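Long-range contacts in uncharacterized protein (Burkholderia vietnamiensis, PDB 5HAL), which is of unknown function, though it is a putative beta-lactamase with a MoaF-like, calycin-type beta barrel that may bind a small ligand, as many calycins do: residues A[24-29]-A[109-114]; A[71-76]-A[87-92]; A[29-34]-A[47-52]; A[20-25]-A[33-38]; A[80-85]-A[97-102]. All blocks are in the same frame, centred on the assembly; numbering follows the deposited sequence. Where two conformers were deposited one is given.

Contact 1: A[24-29]-A[109-114]; sequences EVRYDG and DGSLRA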
# COMPACT_ATOMS: atom_id res chain seq x y z
N GLU A 24 5.17 -7.47 0.66
CA GLU A 24 6.28 -6.57 0.95
C GLU A 24 6.53 -5.65 -0.24
O GLU A 24 6.70 -6.12 -1.37
CB GLU A 24 7.55 -7.35 1.29
CG GLU A 24 8.69 -6.43 1.63
CD GLU A 24 9.93 -7.19 2.08
OE1 GLU A 24 10.61 -7.78 1.21
OE2 GLU A 24 10.21 -7.21 3.30
N VAL A 25 6.55 -4.35 0.02
CA VAL A 25 6.87 -3.35 -0.99
C VAL A 25 8.22 -2.74 -0.64
O VAL A 25 8.47 -2.38 0.51
CB VAL A 25 5.77 -2.28 -1.11
CG1 VAL A 25 4.56 -2.86 -1.84
CG2 VAL A 25 5.34 -1.74 0.27
N ARG A 26 9.10 -2.64 -1.64
CA ARG A 26 10.45 -2.11 -1.44
C ARG A 26 10.67 -0.96 -2.41
O ARG A 26 10.57 -1.14 -3.63
CB ARG A 26 11.52 -3.19 -1.63
CG ARG A 26 11.26 -4.49 -0.87
CD ARG A 26 12.49 -5.41 -0.89
NE ARG A 26 13.54 -4.89 -0.01
CZ ARG A 26 13.87 -5.42 1.17
NH1 ARG A 26 14.82 -4.85 1.89
NH2 ARG A 26 13.26 -6.51 1.61
N TYR A 27 10.98 0.22 -1.87
CA TYR A 27 11.26 1.41 -2.66
C TYR A 27 12.60 1.97 -2.21
O TYR A 27 13.16 1.57 -1.18
CB TYR A 27 10.17 2.47 -2.51
CG TYR A 27 8.74 1.97 -2.46
CD1 TYR A 27 8.00 1.78 -3.62
CD2 TYR A 27 8.12 1.71 -1.25
CE1 TYR A 27 6.69 1.34 -3.57
CE2 TYR A 27 6.82 1.27 -1.19
CZ TYR A 27 6.11 1.08 -2.36
OH TYR A 27 4.81 0.63 -2.29
N ASP A 28 13.13 2.92 -2.96
CA ASP A 28 14.32 3.62 -2.50
C ASP A 28 14.03 4.28 -1.15
O ASP A 28 13.16 5.15 -1.04
CB ASP A 28 14.76 4.65 -3.53
CG ASP A 28 16.09 5.27 -3.19
OD1 ASP A 28 16.92 4.59 -2.55
OD2 ASP A 28 16.31 6.43 -3.56
N GLY A 29 14.73 3.83 -0.12
CA GLY A 29 14.61 4.41 1.20
C GLY A 29 13.40 3.99 2.00
O GLY A 29 13.13 4.59 3.05
N ASP A 109 8.61 4.28 -6.66
CA ASP A 109 8.18 3.06 -7.32
C ASP A 109 9.16 1.95 -6.99
O ASP A 109 10.36 2.19 -6.88
CB ASP A 109 8.02 3.27 -8.82
CG ASP A 109 9.29 3.07 -9.55
OD1 ASP A 109 10.16 3.95 -9.44
OD2 ASP A 109 9.41 2.03 -10.23
N GLY A 110 8.65 0.75 -6.78
CA GLY A 110 9.50 -0.36 -6.44
C GLY A 110 8.86 -1.69 -6.69
O GLY A 110 7.96 -1.83 -7.53
N SER A 111 9.35 -2.69 -5.97
CA SER A 111 8.91 -4.06 -6.12
C SER A 111 7.76 -4.36 -5.16
O SER A 111 7.56 -3.67 -4.16
CB SER A 111 10.06 -5.02 -5.85
OG SER A 111 10.54 -4.83 -4.53
N LEU A 112 7.02 -5.42 -5.49
CA LEU A 112 5.92 -5.90 -4.67
C LEU A 112 5.94 -7.42 -4.73
O LEU A 112 5.95 -8.00 -5.82
CB LEU A 112 4.57 -5.36 -5.17
CG LEU A 112 3.30 -5.86 -4.47
CD1 LEU A 112 2.21 -4.79 -4.48
CD2 LEU A 112 2.78 -7.15 -5.10
N ARG A 113 5.96 -8.07 -3.57
CA ARG A 113 5.97 -9.53 -3.58
C ARG A 113 5.20 -10.09 -2.39
O ARG A 113 5.19 -9.52 -1.29
CB ARG A 113 7.40 -10.09 -3.58
CG ARG A 113 8.15 -9.87 -2.30
CD ARG A 113 9.33 -10.83 -2.15
NE ARG A 113 9.81 -10.83 -0.77
CZ ARG A 113 9.56 -11.79 0.12
NH1 ARG A 113 8.85 -12.86 -0.23
NH2 ARG A 113 10.03 -11.68 1.35
N ALA A 114 4.55 -11.23 -2.63
CA ALA A 114 3.79 -11.93 -1.59
C ALA A 114 4.70 -12.44 -0.48
O ALA A 114 5.76 -13.00 -0.75
CB ALA A 114 3.02 -13.10 -2.21
O HOH W 1 9.00 -6.36 -2.76
O HOH W 2 10.36 -7.90 -1.21
O HOH W 3 11.62 4.12 -5.19
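The seam that closes this calycin-type barrel lies here, where strand 22-27 pairs antiparallel with the last strand, 105-114. Glu24 and Arg113 form one hydrogen-bonded pair, with Glu24 N to Arg113 O at 2.8 Å, and Arg26 and Ser111 form the next, linked through Arg26 N to Ser111 O at 3.1 Å. Between these pairs Val25 and Leu112 lie side by side, Val25 CG1 against Leu112 CD1 at 4.0 Å; branched apolar residues suit this inward face of the barrel.

The other face carries charge. Glu24, with CG anti to the backbone N (chi1 -178°) and an extended chain, brings OE1 to the guanidinium edge of Arg113, but the salt bridge from Glu24 OE1 to Arg113 NE is long and weak at 3.7 Å. Arg26 NH2 makes the shorter salt bridge to Glu24 OE1, 3.0 Å, from above the carboxylate plane. The three residues form a network, which should favour the ionised carboxylate.

Gly110 CA comes to 3.1 Å from Arg26 O in a CA-H...O contact, a closeness that glycine, with no side chain, allows. Beside it the Tyr27 ring turns its edge to the backbone, Tyr27 CD1 standing 3.4 Å from Gly110 N, while its hydroxyl bonds Ser94 OG.

Contact 2: A[71-76]-A[87-92]; sequences YAIAWQ and DDFAAG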
# COMPACT_ATOMS: atom_id res chain seq x y z
N TYR A 71 -4.14 -2.79 -9.66
CA TYR A 71 -5.19 -2.10 -8.92
C TYR A 71 -4.70 -0.76 -8.40
O TYR A 71 -3.55 -0.63 -7.96
CB TYR A 71 -5.68 -2.98 -7.73
CG TYR A 71 -6.11 -4.34 -8.20
CD1 TYR A 71 -5.21 -5.40 -8.24
CD2 TYR A 71 -7.40 -4.55 -8.67
CE1 TYR A 71 -5.60 -6.64 -8.72
CE2 TYR A 71 -7.80 -5.79 -9.15
CZ TYR A 71 -6.89 -6.82 -9.17
OH TYR A 71 -7.28 -8.05 -9.64
N ALA A 72 -5.59 0.23 -8.44
CA ALA A 72 -5.41 1.49 -7.71
C ALA A 72 -5.94 1.31 -6.28
O ALA A 72 -7.14 1.11 -6.07
CB ALA A 72 -6.11 2.63 -8.44
N ILE A 73 -5.05 1.39 -5.31
CA ILE A 73 -5.37 1.20 -3.89
C ILE A 73 -5.06 2.51 -3.18
O ILE A 73 -3.94 3.03 -3.30
CB ILE A 73 -4.56 0.03 -3.31
CG1 ILE A 73 -4.76 -1.22 -4.18
CG2 ILE A 73 -4.92 -0.24 -1.84
CD1 ILE A 73 -3.88 -2.40 -3.80
N ALA A 74 -6.04 3.07 -2.47
CA ALA A 74 -5.89 4.39 -1.88
C ALA A 74 -6.45 4.42 -0.47
O ALA A 74 -7.41 3.73 -0.15
CB ALA A 74 -6.57 5.51 -2.71
N TRP A 75 -5.84 5.24 0.38
CA TRP A 75 -6.31 5.39 1.75
C TRP A 75 -5.77 6.69 2.32
O TRP A 75 -4.87 7.32 1.76
CB TRP A 75 -5.87 4.20 2.61
CG TRP A 75 -4.38 4.10 2.84
CD1 TRP A 75 -3.65 4.76 3.79
CD2 TRP A 75 -3.45 3.26 2.13
NE1 TRP A 75 -2.33 4.39 3.71
CE2 TRP A 75 -2.18 3.47 2.71
CE3 TRP A 75 -3.57 2.35 1.06
CZ2 TRP A 75 -1.04 2.80 2.25
CZ3 TRP A 75 -2.45 1.69 0.61
CH2 TRP A 75 -1.19 1.92 1.21
N GLN A 76 -6.34 7.09 3.45
CA GLN A 76 -5.88 8.25 4.18
C GLN A 76 -5.57 7.82 5.61
O GLN A 76 -6.38 7.14 6.24
CB GLN A 76 -6.94 9.35 4.15
CG GLN A 76 -6.55 10.63 4.86
CD GLN A 76 -7.47 11.78 4.46
OE1 GLN A 76 -8.68 11.57 4.22
NE2 GLN A 76 -6.91 12.98 4.34
N ASP A 87 -0.59 -0.94 -7.84
CA ASP A 87 0.10 -2.18 -7.50
C ASP A 87 -0.28 -3.25 -8.52
O ASP A 87 -1.45 -3.59 -8.67
CB ASP A 87 -0.25 -2.61 -6.08
CG ASP A 87 0.43 -1.74 -5.03
OD1 ASP A 87 1.26 -0.91 -5.42
OD2 ASP A 87 0.14 -1.89 -3.82
N ASP A 88 0.73 -3.75 -9.23
CA ASP A 88 0.57 -4.78 -10.25
C ASP A 88 1.06 -6.08 -9.64
O ASP A 88 2.27 -6.27 -9.46
CB ASP A 88 1.36 -4.37 -11.50
CG ASP A 88 1.31 -5.40 -12.63
OD1 ASP A 88 0.98 -6.58 -12.40
OD2 ASP A 88 1.63 -5.01 -13.76
N PHE A 89 0.12 -6.98 -9.32
CA PHE A 89 0.44 -8.20 -8.60
C PHE A 89 0.98 -9.30 -9.49
O PHE A 89 1.46 -10.31 -8.97
CB PHE A 89 -0.79 -8.70 -7.84
CG PHE A 89 -1.20 -7.80 -6.72
CD1 PHE A 89 -0.81 -8.07 -5.42
CD2 PHE A 89 -1.92 -6.64 -6.97
CE1 PHE A 89 -1.17 -7.23 -4.38
CE2 PHE A 89 -2.28 -5.80 -5.94
CZ PHE A 89 -1.90 -6.09 -4.64
N ALA A 90 0.92 -9.14 -10.82
CA ALA A 90 1.53 -10.13 -11.70
C ALA A 90 2.98 -9.80 -11.98
O ALA A 90 3.86 -10.67 -11.89
CB ALA A 90 0.74 -10.24 -13.01
N ALA A 91 3.26 -8.54 -12.32
CA ALA A 91 4.64 -8.11 -12.53
C ALA A 91 5.39 -7.89 -11.23
O ALA A 91 6.62 -7.81 -11.26
CB ALA A 91 4.66 -6.82 -13.35
N GLY A 92 4.69 -7.78 -10.10
CA GLY A 92 5.36 -7.52 -8.84
C GLY A 92 5.90 -6.11 -8.72
O GLY A 92 7.04 -5.93 -8.25
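With CG anti to the carbonyl carbon in both residues (chi1 -55° in Tyr71, -67° in Phe89), the two aromatic side chains cross at about a right angle where the hairpin of strands 70-76 and 82-88 opens at one end of the beta barrel. Tyr71 CD1 reaches Phe89 CE2 at 3.7 Å. Phe89 comes in at the edge of the tyrosine ring, yet the planes meet at 60° with centroids 6.0 Å apart, an oblique pair. Large flat side chains suit this end of the barrel, for they join an aromatic cluster: Phe18 meets both rings, and Phe23 packs edge-to-face with Phe89.

In the backbone, Tyr71 and Asp87 form an antiparallel hydrogen-bonded pair, Tyr71 N to Asp87 O and Asp87 N to Tyr71 O both measuring 3.0 Å. Ile73 comes next on the inward side. Ile73 CD1 lies 4.1 Å from Asp87 OD2 and approaches the edge of the Phe89 ring, so its methyl borders the buried carboxylate. That carboxylate has polar partners of its own: OD1 hydrogen-bonds with Ser94 OG, and OD2 with His85 ND1, a bond that would tend to fix the rotation of the imidazole.

Past Asp88 the chain leaves the sheet through an Asx turn. Asp88 suits the bend because its short carboxylate can fold back on the following backbone: Asp88 OD1 accepts from Ala90 N nearly along the C-O axis, and from Ala91 N, 3.0 Å away, from above the carboxylate plane.

Contact 3: A[29-34]-A[47-52]; sequences GLTALN and ITDGPY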
# COMPACT_ATOMS: atom_id res chain seq x y z
N GLY A 29 14.73 3.83 -0.12
CA GLY A 29 14.61 4.41 1.20
C GLY A 29 13.40 3.99 2.00
O GLY A 29 13.13 4.59 3.05
N LEU A 30 12.66 2.97 1.56
CA LEU A 30 11.45 2.58 2.27
C LEU A 30 11.10 1.13 1.95
O LEU A 30 11.01 0.76 0.78
CB LEU A 30 10.27 3.50 1.90
CG LEU A 30 8.89 3.09 2.40
CD1 LEU A 30 8.91 2.94 3.89
CD2 LEU A 30 7.83 4.12 1.98
N THR A 31 10.93 0.32 2.99
CA THR A 31 10.39 -1.02 2.88
C THR A 31 9.21 -1.14 3.83
O THR A 31 9.28 -0.68 4.97
CB THR A 31 11.42 -2.10 3.22
OG1 THR A 31 12.52 -2.00 2.31
CG2 THR A 31 10.81 -3.50 3.11
N ALA A 32 8.12 -1.73 3.35
CA ALA A 32 6.93 -1.86 4.17
C ALA A 32 6.22 -3.16 3.84
O ALA A 32 6.40 -3.75 2.77
CB ALA A 32 5.97 -0.68 3.98
N LEU A 33 5.41 -3.61 4.79
CA LEU A 33 4.49 -4.71 4.61
C LEU A 33 3.09 -4.13 4.51
O LEU A 33 2.72 -3.27 5.31
CB LEU A 33 4.59 -5.71 5.77
CG LEU A 33 5.91 -6.45 5.99
CD1 LEU A 33 5.93 -7.19 7.34
CD2 LEU A 33 6.11 -7.45 4.88
N ASN A 34 2.31 -4.57 3.50
CA ASN A 34 0.89 -4.22 3.40
C ASN A 34 0.10 -5.51 3.59
O ASN A 34 0.16 -6.41 2.74
CB ASN A 34 0.53 -3.57 2.05
CG ASN A 34 1.35 -2.29 1.72
OD1 ASN A 34 1.44 -1.91 0.55
ND2 ASN A 34 1.92 -1.65 2.73
N ILE A 47 6.13 -0.46 8.58
CA ILE A 47 7.33 0.04 7.93
C ILE A 47 8.53 -0.64 8.56
O ILE A 47 8.79 -0.49 9.76
CB ILE A 47 7.42 1.57 8.06
CG1 ILE A 47 6.17 2.20 7.45
CG2 ILE A 47 8.70 2.09 7.40
CD1 ILE A 47 6.18 3.71 7.50
N THR A 48 9.27 -1.41 7.77
CA THR A 48 10.35 -2.24 8.28
C THR A 48 11.73 -1.72 7.90
O THR A 48 12.73 -2.32 8.31
CB THR A 48 10.21 -3.69 7.79
OG1 THR A 48 10.43 -3.74 6.38
CG2 THR A 48 8.81 -4.23 8.11
N ASP A 49 11.82 -0.63 7.14
CA ASP A 49 13.12 -0.12 6.74
C ASP A 49 13.00 1.35 6.37
O ASP A 49 11.97 1.79 5.85
CB ASP A 49 13.70 -0.94 5.58
CG ASP A 49 15.22 -0.94 5.56
OD1 ASP A 49 15.84 -0.50 6.55
OD2 ASP A 49 15.79 -1.40 4.55
N GLY A 50 14.04 2.11 6.65
CA GLY A 50 14.04 3.52 6.36
C GLY A 50 13.82 4.34 7.62
O GLY A 50 13.72 3.80 8.72
N PRO A 51 13.73 5.66 7.47
CA PRO A 51 13.68 6.53 8.65
C PRO A 51 12.42 6.37 9.48
O PRO A 51 12.39 6.84 10.63
CB PRO A 51 13.77 7.94 8.05
CG PRO A 51 13.21 7.79 6.69
CD PRO A 51 13.65 6.43 6.22
N TYR A 52 11.37 5.74 8.96
CA TYR A 52 10.13 5.57 9.70
C TYR A 52 9.91 4.14 10.14
O TYR A 52 8.79 3.77 10.51
CB TYR A 52 8.95 6.08 8.88
CG TYR A 52 8.98 7.58 8.70
CD1 TYR A 52 8.67 8.42 9.76
CD2 TYR A 52 9.32 8.15 7.49
CE1 TYR A 52 8.70 9.80 9.62
CE2 TYR A 52 9.35 9.53 7.33
CZ TYR A 52 9.04 10.35 8.40
OH TYR A 52 9.07 11.72 8.26
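Thr31 and Thr48 lose more surface to this contact than any other residues in it, and they meet through their side chains as well as their backbones. With chi1 at -61°, Thr31 OG1 lies anti to the carbonyl carbon, which leaves CG2 anti to the backbone N; there Thr31 CG2 touches Thr48 OG1 at 3.3 Å. The other flank of Thr31 faces Asp49: the CB atoms of Thr31 and Asp49 are 3.5 Å apart, and Thr31 OG1 packs against Asp49 CB at 3.6 Å. A beta-branched threonine suits this position, since its methyl and hydroxyl branches each have a different neighbour to lie against.

Two backbone N-H groups share one carbonyl. Thr31 O accepts from Thr48 N at 2.9 Å and, more weakly, from Asp49 N at 3.3 Å. This is a classic beta bulge in the hairpin of strands 30-36 and 42-49, and it shifts the register by one residue before Ala32 pairs with Ile47. The return bond, Thr31 N to Asp49 O, is weak although nearly straight.

On the opposite face of the sheet from Thr31, Leu30 turns its CD1 across the Ile47 side chain, Leu30 CD1 meeting Ile47 CG2 at 3.6 Å. The two chains cross at about a right angle, an apolar contact next to the small Ala32. Gly50 suits its place: its backbone angles would jam a side chain against the preceding carbonyl, and Gly50 CA lies 3.6 Å from Gly29 O, which also borders Pro51 CD.

Contact 4: A[20-25]-A[33-38]; sequences GKTFEV and LNAYDE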
# COMPACT_ATOMS: atom_id res chain seq x y z
N GLY A 20 -6.84 -11.03 2.52
CA GLY A 20 -6.32 -12.15 3.28
C GLY A 20 -4.85 -12.45 3.05
O GLY A 20 -4.39 -13.52 3.45
N LYS A 21 -4.10 -11.54 2.44
CA LYS A 21 -2.71 -11.76 2.05
C LYS A 21 -1.87 -10.56 2.44
O LYS A 21 -2.37 -9.45 2.62
CB LYS A 21 -2.59 -11.99 0.53
CG LYS A 21 -3.29 -13.28 0.06
CD LYS A 21 -3.46 -13.28 -1.45
CE LYS A 21 -4.37 -14.41 -1.90
NZ LYS A 21 -4.78 -14.22 -3.31
N THR A 22 -0.56 -10.79 2.56
CA THR A 22 0.40 -9.76 2.93
C THR A 22 1.47 -9.64 1.85
O THR A 22 1.91 -10.65 1.29
CB THR A 22 1.03 -10.06 4.30
OG1 THR A 22 0.00 -10.05 5.29
CG2 THR A 22 2.09 -9.01 4.67
N PHE A 23 1.88 -8.41 1.56
CA PHE A 23 2.85 -8.12 0.51
C PHE A 23 3.94 -7.21 1.06
O PHE A 23 3.66 -6.30 1.84
CB PHE A 23 2.14 -7.47 -0.70
CG PHE A 23 1.04 -8.32 -1.24
CD1 PHE A 23 1.31 -9.26 -2.23
CD2 PHE A 23 -0.23 -8.28 -0.66
CE1 PHE A 23 0.31 -10.11 -2.68
CE2 PHE A 23 -1.23 -9.12 -1.11
CZ PHE A 23 -0.97 -10.04 -2.12
N GLU A 24 5.17 -7.47 0.66
CA GLU A 24 6.28 -6.57 0.95
C GLU A 24 6.53 -5.65 -0.24
O GLU A 24 6.70 -6.12 -1.37
CB GLU A 24 7.55 -7.35 1.29
CG GLU A 24 8.69 -6.43 1.63
CD GLU A 24 9.93 -7.19 2.08
OE1 GLU A 24 10.61 -7.78 1.21
OE2 GLU A 24 10.21 -7.21 3.30
N VAL A 25 6.55 -4.35 0.02
CA VAL A 25 6.87 -3.35 -0.99
C VAL A 25 8.22 -2.74 -0.64
O VAL A 25 8.47 -2.38 0.51
CB VAL A 25 5.77 -2.28 -1.11
CG1 VAL A 25 4.56 -2.86 -1.84
CG2 VAL A 25 5.34 -1.74 0.27
N LEU A 33 5.41 -3.61 4.79
CA LEU A 33 4.49 -4.71 4.61
C LEU A 33 3.09 -4.13 4.51
O LEU A 33 2.72 -3.27 5.31
CB LEU A 33 4.59 -5.71 5.77
CG LEU A 33 5.91 -6.45 5.99
CD1 LEU A 33 5.93 -7.19 7.34
CD2 LEU A 33 6.11 -7.45 4.88
N ASN A 34 2.31 -4.57 3.50
CA ASN A 34 0.89 -4.22 3.40
C ASN A 34 0.10 -5.51 3.59
O ASN A 34 0.16 -6.41 2.74
CB ASN A 34 0.53 -3.57 2.05
CG ASN A 34 1.35 -2.29 1.72
OD1 ASN A 34 1.44 -1.91 0.55
ND2 ASN A 34 1.92 -1.65 2.73
N ALA A 35 -0.66 -5.60 4.69
CA ALA A 35 -1.36 -6.83 5.07
C ALA A 35 -2.86 -6.59 4.92
O ALA A 35 -3.46 -5.88 5.74
CB ALA A 35 -1.03 -7.25 6.50
N TYR A 36 -3.46 -7.20 3.91
CA TYR A 36 -4.87 -6.99 3.62
C TYR A 36 -5.71 -7.97 4.42
O TYR A 36 -5.61 -9.19 4.25
CB TYR A 36 -5.12 -7.13 2.12
CG TYR A 36 -4.44 -5.99 1.40
CD1 TYR A 36 -5.07 -4.75 1.29
CD2 TYR A 36 -3.15 -6.13 0.89
CE1 TYR A 36 -4.44 -3.69 0.66
CE2 TYR A 36 -2.51 -5.07 0.26
CZ TYR A 36 -3.16 -3.85 0.15
OH TYR A 36 -2.55 -2.79 -0.47
N ASP A 37 -6.55 -7.41 5.29
CA ASP A 37 -7.54 -8.17 6.05
C ASP A 37 -8.44 -8.98 5.13
O ASP A 37 -8.72 -8.58 3.99
CB ASP A 37 -8.39 -7.20 6.89
CG ASP A 37 -9.16 -7.91 7.99
OD1 ASP A 37 -10.19 -8.54 7.70
OD2 ASP A 37 -8.72 -7.84 9.16
N GLU A 38 -8.91 -10.14 5.62
CA GLU A 38 -9.89 -10.93 4.89
C GLU A 38 -11.14 -10.13 4.56
O GLU A 38 -11.84 -10.47 3.60
CB GLU A 38 -10.31 -12.19 5.68
CG GLU A 38 -9.22 -13.25 5.82
CD GLU A 38 -9.71 -14.59 6.41
OE1 GLU A 38 -10.47 -14.62 7.42
OE2 GLU A 38 -9.33 -15.63 5.86
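Phe23 and Tyr36 mark the tightly packed side of this contact, their rings turned toward the barrel interior. The side chains cross at about a right angle and meet through ring edges, Phe23 CD2 lying 3.9 Å from Tyr36 CD2. Both have CG anti to the carbonyl carbon (chi1 -57° and -67°), beside the backbone N. Phe18 continues the packing, touching Phe23 and meeting the Tyr36 ring edge-to-face. Large aromatics suit this face because their broad apolar rings pack against one another in the core, with Tyr61 meeting Tyr36 edge-to-face as well.

Asn34 stands on the same buried face. Asn34 OD1 borders the methyls of Val25, 3.9 Å from Val25 CG2, while ND2 gives a weak bond to the carbonyl of Leu33. Its backbone is held more firmly: Asn34 N to Phe23 O is 2.8 Å and nearly straight, and Phe23 N answers to Asn34 O.

The outward face is more exposed. It has one close approach, Thr22 OG1 lying 3.2 Å from Ala35 CB, which the single methyl of alanine permits, and Leu33 CD2 rests against Glu24 CB at 3.9 Å. The loose part is the Gly20 end, where the pairing frays. Tyr36 N still bonds Lys21 O at 2.8 Å, but Gly20 N makes only weak bonds to the carbonyls of Tyr36 and Asp37, and Gly20 has the positive phi that favours glycine. An inward face of largely bulky residues and a more exposed outward face of mixed character are in keeping with the first hairpin of an up-and-down, calycin-type barrel.

Contact 5: A[80-85]-A[97-102]; sequences RATVVH and FFTAAS. With EDO (1,2-ethanediol), chain B.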
# COMPACT_ATOMS: atom_id res chain seq x y z
N ARG A 80 -4.08 12.29 8.43
CA ARG A 80 -4.66 12.82 7.17
C ARG A 80 -3.67 12.82 6.01
O ARG A 80 -3.99 13.36 4.93
CB ARG A 80 -5.27 14.22 7.35
CG ARG A 80 -6.48 14.23 8.34
CD ARG A 80 -6.90 15.62 8.71
NE ARG A 80 -5.83 16.33 9.40
CZ ARG A 80 -5.54 17.61 9.25
NH1 ARG A 80 -6.25 18.37 8.41
NH2 ARG A 80 -4.54 18.15 9.93
N ALA A 81 -2.49 12.22 6.16
CA ALA A 81 -1.66 11.92 4.99
C ALA A 81 -2.42 11.00 4.05
O ALA A 81 -3.18 10.13 4.49
CB ALA A 81 -0.34 11.27 5.43
N THR A 82 -2.23 11.18 2.74
CA THR A 82 -2.92 10.35 1.74
C THR A 82 -1.93 9.53 0.93
O THR A 82 -0.80 9.96 0.66
CB THR A 82 -3.77 11.19 0.78
OG1 THR A 82 -2.93 12.04 0.00
CG2 THR A 82 -4.77 12.04 1.55
N VAL A 83 -2.38 8.34 0.53
CA VAL A 83 -1.54 7.38 -0.18
C VAL A 83 -2.33 6.82 -1.35
O VAL A 83 -3.47 6.39 -1.18
CB VAL A 83 -1.07 6.24 0.74
CG1 VAL A 83 -0.20 5.25 -0.06
CG2 VAL A 83 -0.30 6.79 1.94
N VAL A 84 -1.71 6.81 -2.53
CA VAL A 84 -2.24 6.12 -3.70
C VAL A 84 -1.18 5.13 -4.17
O VAL A 84 -0.05 5.53 -4.48
CB VAL A 84 -2.60 7.09 -4.83
CG1 VAL A 84 -3.04 6.31 -6.07
CG2 VAL A 84 -3.70 8.04 -4.39
N HIS A 85 -1.55 3.85 -4.22
CA HIS A 85 -0.75 2.79 -4.83
C HIS A 85 -1.32 2.43 -6.20
O HIS A 85 -2.54 2.31 -6.35
CB HIS A 85 -0.77 1.51 -4.00
CG HIS A 85 0.19 1.48 -2.87
ND1 HIS A 85 0.75 0.30 -2.41
CD2 HIS A 85 0.66 2.46 -2.06
CE1 HIS A 85 1.54 0.57 -1.39
NE2 HIS A 85 1.51 1.87 -1.16
N PHE A 97 2.18 7.28 -4.71
CA PHE A 97 2.09 8.73 -4.57
C PHE A 97 1.62 8.99 -3.16
O PHE A 97 0.57 8.48 -2.75
CB PHE A 97 1.12 9.31 -5.60
CG PHE A 97 1.43 8.90 -7.02
CD1 PHE A 97 2.21 9.70 -7.83
CD2 PHE A 97 0.95 7.70 -7.54
CE1 PHE A 97 2.52 9.33 -9.16
CE2 PHE A 97 1.25 7.32 -8.85
CZ PHE A 97 2.04 8.14 -9.66
N PHE A 98 2.37 9.78 -2.41
CA PHE A 98 2.16 9.93 -0.98
C PHE A 98 2.20 11.42 -0.67
O PHE A 98 3.19 12.10 -0.98
CB PHE A 98 3.22 9.11 -0.20
CG PHE A 98 3.38 9.49 1.24
CD1 PHE A 98 4.62 9.91 1.72
CD2 PHE A 98 2.32 9.39 2.14
CE1 PHE A 98 4.79 10.25 3.08
CE2 PHE A 98 2.48 9.73 3.50
CZ PHE A 98 3.71 10.16 3.97
N THR A 99 1.11 11.95 -0.12
CA THR A 99 1.04 13.34 0.31
C THR A 99 1.06 13.31 1.83
O THR A 99 0.10 12.86 2.46
CB THR A 99 -0.21 14.05 -0.20
OG1 THR A 99 -0.29 13.94 -1.64
CG2 THR A 99 -0.18 15.53 0.19
N ALA A 100 2.17 13.76 2.43
CA ALA A 100 2.27 13.80 3.88
C ALA A 100 1.32 14.85 4.45
O ALA A 100 0.84 15.74 3.74
CB ALA A 100 3.70 14.11 4.32
N ALA A 101 1.05 14.75 5.75
CA ALA A 101 0.25 15.77 6.42
C ALA A 101 0.86 17.16 6.24
O ALA A 101 0.14 18.17 6.26
CB ALA A 101 0.11 15.45 7.91
N SER A 102 2.17 17.24 6.05
CA SER A 102 2.85 18.49 5.77
C SER A 102 2.64 18.99 4.34
O SER A 102 3.08 20.10 4.02
CB SER A 102 4.35 18.32 6.01
OG SER A 102 4.86 17.39 5.07
C1 EDO B . 3.33 4.61 1.03
O1 EDO B . 3.27 3.23 0.62
C2 EDO B . 3.57 4.69 2.54
O2 EDO B . 3.88 6.03 2.94
O HOH W 4 -1.51 11.48 -2.36
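A 1,2-ethanediol molecule, probably from the crystallisation liquor, is lodged beside this strand pair. His85 NE2 and the diol O1 share a hydrogen bond of 2.8 Å, while the diol O2 stands over the centre of one face of the Phe98 ring, 3.7 Å above the plane. The opposite face of that ring is met by Ala100 N. Phe98 reaches this position with CG anti to the backbone N (chi1 162°), and Val83 CG1 touches the diol carbon C1.

Val83 CG2 also packs against Phe98 CD2 at 3.7 Å, and Ala81 CB lies equally near Phe98 CE2; the small alanine methyl lets the broad ring come close. On the other face, Thr82 and Thr99 run side by side, and one water lies 2.8 Å from OG1 of each, hydrogen-bonded to both. Hydroxyl-bearing, beta-branched residues fit such a wetted strand surface. The backbones are firmly joined, Val84 N to Phe97 O being 2.8 Å and Thr82 N to Thr99 O 2.9 Å.

The hairpin lies between strand 70-76, whose Trp75 meets His85 and touches Val83, and strand 105-114, whose Phe105 packs on Phe97 and Thr99.

Overall arrangement
From the N terminus, contact 4 closes the first hairpin, joining strands 22-27 and 30-36, and contact 3 closes the second by adding strand 42-49; the two share Leu33 and Asn34. After strand 56-67, contact 2 pairs strand 70-76 with 82-88, and contact 5 pairs 82-88 with 93-99. Their segments alternate along the chain, so these loops cross. Contact 1 brings strand 105-114 back to 22-27, enclosing contacts 2, 3 and 5 in its long loop and completing the eight-stranded barrel. Contacts 4 and 5 lie on opposite sides of the chain's centre, about 19 Å apart between centres, yet Asn34 meets His85 across the interior.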